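Long-range contacts in leucine-rich-repeat protein (Methanosarcina barkeri, PDB 4WNR), which binds GDP and magnesium in its Roc G domain, here joined to part of the COR domain, and as a whole protein is probably a serine/threonine kinase: residues F225-E230 and L267-V272; Q108-K113 and W277-V282; W132-R137 and E167-I172. One frame throughout, in Å; residues are numbered along the deposited sequence.

Contact 1 (F225-E230 and L267-V272); sequences FITYEE and LLDTHV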
# COMPACT_ATOMS: atom_id res chain seq x y z
N PHE A 225 7.21 -13.53 -5.27
CA PHE A 225 8.25 -12.52 -5.41
C PHE A 225 9.28 -12.93 -6.46
O PHE A 225 9.25 -14.06 -6.96
CB PHE A 225 8.95 -12.28 -4.07
CG PHE A 225 9.77 -13.46 -3.60
CD1 PHE A 225 9.18 -14.49 -2.89
CD2 PHE A 225 11.13 -13.52 -3.88
CE1 PHE A 225 9.94 -15.57 -2.46
CE2 PHE A 225 11.89 -14.60 -3.45
CZ PHE A 225 11.29 -15.63 -2.74
N ILE A 226 10.18 -12.01 -6.78
CA ILE A 226 11.31 -12.30 -7.67
C ILE A 226 12.58 -11.65 -7.13
O ILE A 226 12.53 -10.61 -6.48
CB ILE A 226 11.05 -11.82 -9.11
CG1 ILE A 226 10.76 -10.32 -9.15
CG2 ILE A 226 9.91 -12.62 -9.73
CD1 ILE A 226 10.54 -9.76 -10.55
N THR A 227 13.72 -12.29 -7.39
CA THR A 227 15.01 -11.75 -6.97
C THR A 227 15.45 -10.62 -7.91
O THR A 227 14.89 -10.46 -8.99
CB THR A 227 16.11 -12.83 -6.84
OG1 THR A 227 17.36 -12.22 -6.49
CG2 THR A 227 16.29 -13.62 -8.14
N TYR A 228 16.45 -9.86 -7.49
CA TYR A 228 16.92 -8.69 -8.24
C TYR A 228 17.62 -9.09 -9.54
O TYR A 228 17.68 -8.30 -10.49
CB TYR A 228 17.84 -7.84 -7.36
CG TYR A 228 18.08 -6.40 -7.82
CD1 TYR A 228 17.14 -5.70 -8.56
CD2 TYR A 228 19.26 -5.74 -7.46
CE1 TYR A 228 17.36 -4.39 -8.96
CE2 TYR A 228 19.49 -4.43 -7.86
CZ TYR A 228 18.54 -3.76 -8.60
OH TYR A 228 18.78 -2.46 -8.99
N GLU A 229 18.14 -10.31 -9.58
CA GLU A 229 18.71 -10.89 -10.80
C GLU A 229 17.61 -11.16 -11.84
O GLU A 229 17.79 -10.88 -13.02
CB GLU A 229 19.46 -12.20 -10.47
CG GLU A 229 20.12 -12.90 -11.66
CD GLU A 229 21.23 -12.08 -12.31
OE1 GLU A 229 21.83 -11.22 -11.63
OE2 GLU A 229 21.52 -12.32 -13.50
N GLU A 230 16.49 -11.69 -11.37
CA GLU A 230 15.36 -12.03 -12.25
C GLU A 230 14.71 -10.79 -12.84
O GLU A 230 14.27 -10.80 -13.99
CB GLU A 230 14.31 -12.85 -11.49
CG GLU A 230 14.73 -14.29 -11.21
CD GLU A 230 13.75 -15.05 -10.34
OE1 GLU A 230 13.58 -16.27 -10.55
OE2 GLU A 230 13.14 -14.43 -9.43
N LEU A 267 17.12 -5.66 2.35
CA LEU A 267 15.77 -5.84 1.78
C LEU A 267 15.70 -5.78 0.25
O LEU A 267 14.73 -6.27 -0.33
CB LEU A 267 14.82 -4.78 2.37
CG LEU A 267 14.08 -5.12 3.67
CD1 LEU A 267 14.99 -5.73 4.72
CD2 LEU A 267 13.39 -3.87 4.21
N LEU A 268 16.72 -5.21 -0.40
CA LEU A 268 16.62 -4.86 -1.82
C LEU A 268 16.55 -6.04 -2.79
O LEU A 268 16.14 -5.86 -3.94
CB LEU A 268 17.75 -3.90 -2.23
CG LEU A 268 19.20 -4.40 -2.23
CD1 LEU A 268 19.50 -5.29 -3.41
CD2 LEU A 268 20.15 -3.21 -2.23
N ASP A 269 16.94 -7.23 -2.35
CA ASP A 269 16.92 -8.40 -3.22
C ASP A 269 15.49 -8.86 -3.51
O ASP A 269 15.19 -9.26 -4.64
CB ASP A 269 17.72 -9.56 -2.60
CG ASP A 269 17.97 -10.69 -3.58
OD1 ASP A 269 18.35 -10.41 -4.74
OD2 ASP A 269 17.79 -11.86 -3.20
N THR A 270 14.62 -8.80 -2.50
CA THR A 270 13.25 -9.29 -2.63
C THR A 270 12.32 -8.26 -3.28
O THR A 270 12.10 -7.18 -2.74
CB THR A 270 12.68 -9.68 -1.25
OG1 THR A 270 13.63 -10.49 -0.55
CG2 THR A 270 11.36 -10.45 -1.40
N HIS A 271 11.78 -8.62 -4.44
CA HIS A 271 10.77 -7.82 -5.14
C HIS A 271 9.43 -8.54 -5.04
O HIS A 271 9.14 -9.42 -5.84
CB HIS A 271 11.14 -7.62 -6.61
CG HIS A 271 12.37 -6.79 -6.82
ND1 HIS A 271 13.61 -7.16 -6.34
CD2 HIS A 271 12.55 -5.61 -7.46
CE1 HIS A 271 14.50 -6.24 -6.67
NE2 HIS A 271 13.88 -5.29 -7.36
N VAL A 272 8.62 -8.15 -4.06
CA VAL A 272 7.36 -8.84 -3.78
C VAL A 272 6.27 -8.45 -4.78
O VAL A 272 5.98 -7.27 -4.97
CB VAL A 272 6.88 -8.55 -2.34
CG1 VAL A 272 5.55 -9.24 -2.06
CG2 VAL A 272 7.93 -9.01 -1.33
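Ile226 and His271 exchange two backbone hydrogen bonds, Ile226 N to His271 O and His271 N to Ile226 O, each 2.9 Å long. The adjoining Phe225-Val272 pair is non-hydrogen-bonded. Beyond this pair, side-chain bonds take over. Thr227, the N-cap residue of helix 228-237, holds OG1 opposite its own N (chi1 177°) and donates to Asp269 OD1 at 2.7 Å, on the syn side but out of the carboxylate plane. Tyr228 N adds a weak bond of 3.4 Å to the same Asp269 OD1, while Arg321 forms a salt bridge with OD2. Glu230 OE2, from the first turn of the helix, accepts from Thr227 N at 3.0 Å. The whole is a two-stranded antiparallel ribbon in the COR-A domain, one strand running straight into a helix. His271 ND1 donates to Asp269 O at 3.1 Å, in the imidazole plane, which fixes the ring's rotation. The Tyr228 ring lies nearly parallel to that of His271, at 17°, but slid aside, with centroids 5.2 Å apart. A leucine in place of His271 would probably leave Asp269 O without this donor and Tyr228 without the imidazole beside it. Leu268 CD1 meets Tyr228 CD2 at 4.1 Å, and Thr270 CG2 nears the Phe225 ring.

Contact 2 (Q108-K113 and W277-V282); sequences QFFLSK and WITEGV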
# COMPACT_ATOMS: atom_id res chain seq x y z
N GLN A 108 1.98 -0.36 6.90
CA GLN A 108 3.17 0.48 6.74
C GLN A 108 4.09 0.03 5.60
O GLN A 108 4.80 0.85 5.01
CB GLN A 108 3.97 0.51 8.04
CG GLN A 108 3.33 1.32 9.16
CD GLN A 108 4.13 1.24 10.45
OE1 GLN A 108 4.33 0.16 10.99
NE2 GLN A 108 4.58 2.39 10.94
N PHE A 109 4.08 -1.27 5.28
CA PHE A 109 4.94 -1.81 4.22
C PHE A 109 4.54 -1.27 2.85
O PHE A 109 5.38 -1.18 1.94
CB PHE A 109 4.89 -3.35 4.18
CG PHE A 109 5.02 -4.03 5.52
CD1 PHE A 109 5.72 -3.45 6.57
CD2 PHE A 109 4.47 -5.30 5.71
CE1 PHE A 109 5.83 -4.09 7.79
CE2 PHE A 109 4.58 -5.94 6.93
CZ PHE A 109 5.26 -5.34 7.97
N PHE A 110 3.27 -0.92 2.69
CA PHE A 110 2.70 -0.56 1.39
C PHE A 110 2.40 0.93 1.23
O PHE A 110 1.91 1.35 0.18
CB PHE A 110 1.43 -1.38 1.16
CG PHE A 110 1.58 -2.83 1.55
CD1 PHE A 110 2.27 -3.72 0.74
CD2 PHE A 110 1.04 -3.29 2.74
CE1 PHE A 110 2.41 -5.05 1.11
CE2 PHE A 110 1.17 -4.62 3.11
CZ PHE A 110 1.86 -5.50 2.29
N LEU A 111 2.69 1.73 2.26
CA LEU A 111 2.58 3.18 2.16
C LEU A 111 3.78 3.72 1.39
O LEU A 111 4.92 3.39 1.72
CB LEU A 111 2.52 3.83 3.55
CG LEU A 111 1.47 3.31 4.53
CD1 LEU A 111 1.46 4.17 5.78
CD2 LEU A 111 0.08 3.26 3.91
N SER A 112 3.52 4.54 0.37
CA SER A 112 4.57 5.00 -0.53
C SER A 112 4.36 6.44 -0.99
O SER A 112 3.28 7.00 -0.86
CB SER A 112 4.64 4.08 -1.75
OG SER A 112 3.38 4.00 -2.38
N LYS A 113 5.44 7.02 -1.52
CA LYS A 113 5.41 8.38 -2.07
C LYS A 113 4.82 8.37 -3.48
O LYS A 113 4.55 7.31 -4.04
CB LYS A 113 6.82 8.98 -2.10
CG LYS A 113 7.44 9.16 -0.72
CD LYS A 113 8.73 9.98 -0.80
CE LYS A 113 9.29 10.30 0.57
NZ LYS A 113 9.83 9.10 1.28
N TRP A 277 1.85 -12.38 0.64
CA TRP A 277 3.04 -13.15 0.99
C TRP A 277 3.75 -12.57 2.21
O TRP A 277 4.15 -13.30 3.11
CB TRP A 277 4.01 -13.21 -0.20
CG TRP A 277 5.23 -14.04 0.05
CD1 TRP A 277 5.31 -15.40 0.03
CD2 TRP A 277 6.55 -13.56 0.32
NE1 TRP A 277 6.60 -15.80 0.29
CE2 TRP A 277 7.38 -14.69 0.47
CE3 TRP A 277 7.12 -12.29 0.46
CZ2 TRP A 277 8.75 -14.58 0.75
CZ3 TRP A 277 8.47 -12.18 0.74
CH2 TRP A 277 9.27 -13.33 0.88
N ILE A 278 3.90 -11.25 2.23
CA ILE A 278 4.57 -10.56 3.34
C ILE A 278 3.74 -10.67 4.61
O ILE A 278 4.22 -11.16 5.64
CB ILE A 278 4.80 -9.06 3.03
CG1 ILE A 278 5.73 -8.88 1.83
CG2 ILE A 278 5.39 -8.35 4.25
CD1 ILE A 278 5.68 -7.49 1.23
N THR A 279 2.49 -10.22 4.53
CA THR A 279 1.62 -10.11 5.70
C THR A 279 1.37 -11.45 6.39
O THR A 279 1.48 -11.54 7.62
CB THR A 279 0.26 -9.47 5.32
OG1 THR A 279 -0.35 -10.22 4.26
CG2 THR A 279 0.45 -8.03 4.89
N GLU A 280 1.05 -12.48 5.61
CA GLU A 280 0.80 -13.81 6.17
C GLU A 280 2.05 -14.40 6.83
O GLU A 280 1.94 -15.17 7.79
CB GLU A 280 0.29 -14.76 5.08
CG GLU A 280 -1.10 -14.42 4.55
CD GLU A 280 -2.18 -14.49 5.62
OE1 GLU A 280 -2.10 -15.35 6.51
OE2 GLU A 280 -3.12 -13.67 5.55
N GLY A 281 3.22 -14.04 6.32
CA GLY A 281 4.49 -14.42 6.94
C GLY A 281 4.71 -13.74 8.29
O GLY A 281 5.19 -14.36 9.24
N VAL A 282 4.34 -12.46 8.36
CA VAL A 282 4.45 -11.69 9.59
C VAL A 282 3.43 -12.14 10.64
O VAL A 282 3.75 -12.23 11.82
CB VAL A 282 4.30 -10.17 9.32
CG1 VAL A 282 4.25 -9.38 10.62
CG2 VAL A 282 5.43 -9.67 8.44
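Phe109 and Phe110 both hold CG opposite their own carbonyl carbon, beside N (chi1 -46° and -43°), and their rings reach the same turn of helix 275-286. There Ile278 has CG1 beside its N and CG2 opposite it (chi1 -63°), which sends CG2 to the Phe109 ring and the CG1-CD1 branch to the Phe110 ring. Ile278 CG2 approaches Phe109 CD2 obliquely at 3.5 Å. The other branch ends in Ile278 CD1, 4.1 Å from Phe110 CE1. One turn further on, Val282 CG2 lies 4.1 Å from Phe109 CE2. Thr279 CG2 comes in at the edge of the Phe110 ring, near its plane, 3.9 Å from Phe110 CZ, while its hydroxyl turns back to Lys276 O. Phe109 CB sits over the centre of the Phe110 ring. No hydrogen bond crosses; this is a buried apolar seam between Roc and COR-A. The loop 108-113 follows helix 99-104, a position that probably corresponds to the end of switch II in other G proteins. Lys43 NZ of strand 36-47 bonds Phe110 O, and Trp95 of strand 88-96 meets the Phe110 ring. From helix 322-331, Leu328 touches Phe109, Tyr324 touches Ile278 and Met329 touches Val282.

Contact 3 (W132-R137 and E167-I172); sequences WLKHIR and EKYPSI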
# COMPACT_ATOMS: atom_id res chain seq x y z
N TRP A 132 -2.92 10.35 12.31
CA TRP A 132 -2.85 9.81 10.95
C TRP A 132 -2.19 10.76 9.95
O TRP A 132 -1.55 10.31 9.00
CB TRP A 132 -4.25 9.42 10.44
CG TRP A 132 -4.70 8.07 10.91
CD1 TRP A 132 -5.65 7.81 11.85
CD2 TRP A 132 -4.22 6.80 10.46
NE1 TRP A 132 -5.80 6.46 12.02
CE2 TRP A 132 -4.93 5.81 11.18
CE3 TRP A 132 -3.27 6.40 9.52
CZ2 TRP A 132 -4.71 4.45 10.98
CZ3 TRP A 132 -3.05 5.04 9.33
CH2 TRP A 132 -3.77 4.08 10.06
N LEU A 133 -2.35 12.06 10.16
CA LEU A 133 -1.76 13.06 9.27
C LEU A 133 -0.23 13.10 9.38
O LEU A 133 0.46 13.24 8.38
CB LEU A 133 -2.36 14.44 9.53
CG LEU A 133 -3.82 14.61 9.09
CD1 LEU A 133 -4.42 15.87 9.70
CD2 LEU A 133 -3.94 14.63 7.58
N LYS A 134 0.28 12.98 10.61
CA LYS A 134 1.73 12.85 10.83
C LYS A 134 2.25 11.55 10.24
O LYS A 134 3.37 11.49 9.73
CB LYS A 134 2.05 12.90 12.32
CG LYS A 134 1.85 14.25 12.97
CD LYS A 134 2.18 14.22 14.45
CE LYS A 134 1.86 15.54 15.12
NZ LYS A 134 2.22 15.54 16.57
N HIS A 135 1.43 10.50 10.33
CA HIS A 135 1.79 9.18 9.81
C HIS A 135 1.90 9.20 8.29
O HIS A 135 2.87 8.68 7.73
CB HIS A 135 0.75 8.15 10.26
CG HIS A 135 1.23 6.73 10.17
ND1 HIS A 135 0.95 5.92 9.10
CD2 HIS A 135 1.95 5.98 11.03
CE1 HIS A 135 1.49 4.73 9.29
NE2 HIS A 135 2.11 4.74 10.46
N ILE A 136 0.91 9.80 7.63
CA ILE A 136 0.90 9.92 6.17
C ILE A 136 2.02 10.83 5.67
O ILE A 136 2.58 10.61 4.60
CB ILE A 136 -0.47 10.43 5.65
CG1 ILE A 136 -1.56 9.39 5.92
CG2 ILE A 136 -0.43 10.73 4.16
CD1 ILE A 136 -2.97 9.96 5.91
N ARG A 137 2.34 11.85 6.46
CA ARG A 137 3.41 12.80 6.12
C ARG A 137 4.78 12.12 6.06
O ARG A 137 5.57 12.39 5.16
CB ARG A 137 3.44 13.94 7.14
CG ARG A 137 4.47 15.03 6.85
CD ARG A 137 4.39 16.15 7.87
NE ARG A 137 4.69 15.70 9.22
CZ ARG A 137 4.65 16.47 10.31
NH1 ARG A 137 4.32 17.75 10.22
NH2 ARG A 137 4.95 15.95 11.50
N GLU A 167 -3.42 23.99 7.09
CA GLU A 167 -2.25 24.87 7.14
C GLU A 167 -1.02 24.12 7.68
O GLU A 167 0.07 24.24 7.12
CB GLU A 167 -2.54 26.10 8.00
CG GLU A 167 -3.47 27.10 7.34
CD GLU A 167 -3.90 28.23 8.25
OE1 GLU A 167 -4.80 29.00 7.86
OE2 GLU A 167 -3.34 28.36 9.37
N LYS A 168 -1.21 23.37 8.76
CA LYS A 168 -0.14 22.55 9.33
C LYS A 168 0.26 21.41 8.40
O LYS A 168 1.43 21.01 8.37
CB LYS A 168 -0.57 21.98 10.69
CG LYS A 168 0.53 21.23 11.42
CD LYS A 168 0.13 20.88 12.84
CE LYS A 168 1.24 20.12 13.56
NZ LYS A 168 0.90 19.84 14.98
N TYR A 169 -0.71 20.89 7.66
CA TYR A 169 -0.48 19.81 6.69
C TYR A 169 -0.97 20.25 5.30
O TYR A 169 -2.12 19.99 4.94
CB TYR A 169 -1.18 18.53 7.14
CG TYR A 169 -0.81 18.10 8.54
CD1 TYR A 169 0.32 17.31 8.77
CD2 TYR A 169 -1.58 18.48 9.63
CE1 TYR A 169 0.66 16.92 10.05
CE2 TYR A 169 -1.24 18.09 10.92
CZ TYR A 169 -0.12 17.32 11.13
OH TYR A 169 0.21 16.94 12.41
N PRO A 170 -0.10 20.92 4.52
CA PRO A 170 -0.44 21.41 3.18
C PRO A 170 -0.92 20.33 2.20
O PRO A 170 -1.58 20.65 1.21
CB PRO A 170 0.87 22.02 2.68
CG PRO A 170 1.62 22.39 3.91
CD PRO A 170 1.26 21.34 4.92
N SER A 171 -0.56 19.07 2.46
CA SER A 171 -0.99 17.95 1.63
C SER A 171 -2.51 17.73 1.62
O SER A 171 -3.05 17.14 0.68
CB SER A 171 -0.29 16.66 2.07
OG SER A 171 -0.40 16.47 3.47
N ILE A 172 -3.20 18.21 2.66
CA ILE A 172 -4.66 18.11 2.73
C ILE A 172 -5.30 19.02 1.68
O ILE A 172 -5.12 20.24 1.71
CB ILE A 172 -5.20 18.47 4.13
CG1 ILE A 172 -4.67 17.49 5.18
CG2 ILE A 172 -6.72 18.46 4.13
CD1 ILE A 172 -4.89 17.94 6.61
O HOH W 1 3.66 19.14 7.77
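The Tyr169 ring is held between two aliphatic groups: Leu133 CB stands 3.8 Å above the centre of one face, a CH-pi contact, and Lys168 CG lies 3.6 Å above the opposite face of Tyr169, toward its rim. The Arg137 guanidinium has Tyr169 CE1 over one of its own faces, offset toward the rim, with the two planes 44° apart, so this is an inclined approach and not a flat stack. At the guanidinium edge, in plane, a water accepts from Arg137 NH1 at 2.9 Å. The same water donates to Lys168 O at 3.0 Å, joining helix 129-140 to the C-terminal end of helix 162-168. A bend in the arginine chain (chi3 63°) turns a face of the guanidinium to Tyr169 CE1. Arg137 NH2 bonds a glycerol that probably comes from the crystallisation liquor. The Tyr169 side chain crosses that of Lys134 obliquely, Tyr169 OH coming nearest to Lys134 CG at 3.2 Å. Lys134 NZ and Lys168 NZ are 4.8 Å apart, and a salt bridge from Lys168 to Glu130 probably offsets their mutual repulsion. Deeper in, Leu133 CD2 meets Ile172 CD1 at 3.6 Å, the two side chains crossing at about a right angle. Tyr169 is the first residue to leave helical geometry and begins a type I turn into strand 172-177. Leu133 also touches Leu119 of strand 116-121, and Ile172 touches Val147 of strand 145-149. Successive parallel strands linked by helices, as here, are characteristic of the beta-alpha-beta crossovers of the P-loop GTPase fold.

Overall arrangement
Contact 3 lies within the Roc domain, contact 1 within COR-A, and contact 2 joins the two. Contact 3 precedes contact 1 along the chain, and both are nested inside the loop closed by contact 2. The centres of contacts 1 and 3 are about 32 Å apart, on opposite sides of the chain's centre; that of contact 2 is about 7 Å from the chain's centre, about 15 Å from the centre of contact 1 and about 22 Å from that of contact 3. Strand 271-272 of contact 1 leads into helix 275-286 of contact 2, and Val272 packs on Trp277 and Ile278. Leu111 and His135 link contacts 2 and 3. Packing thus runs from the G domain's flank to the COR-A ribbon.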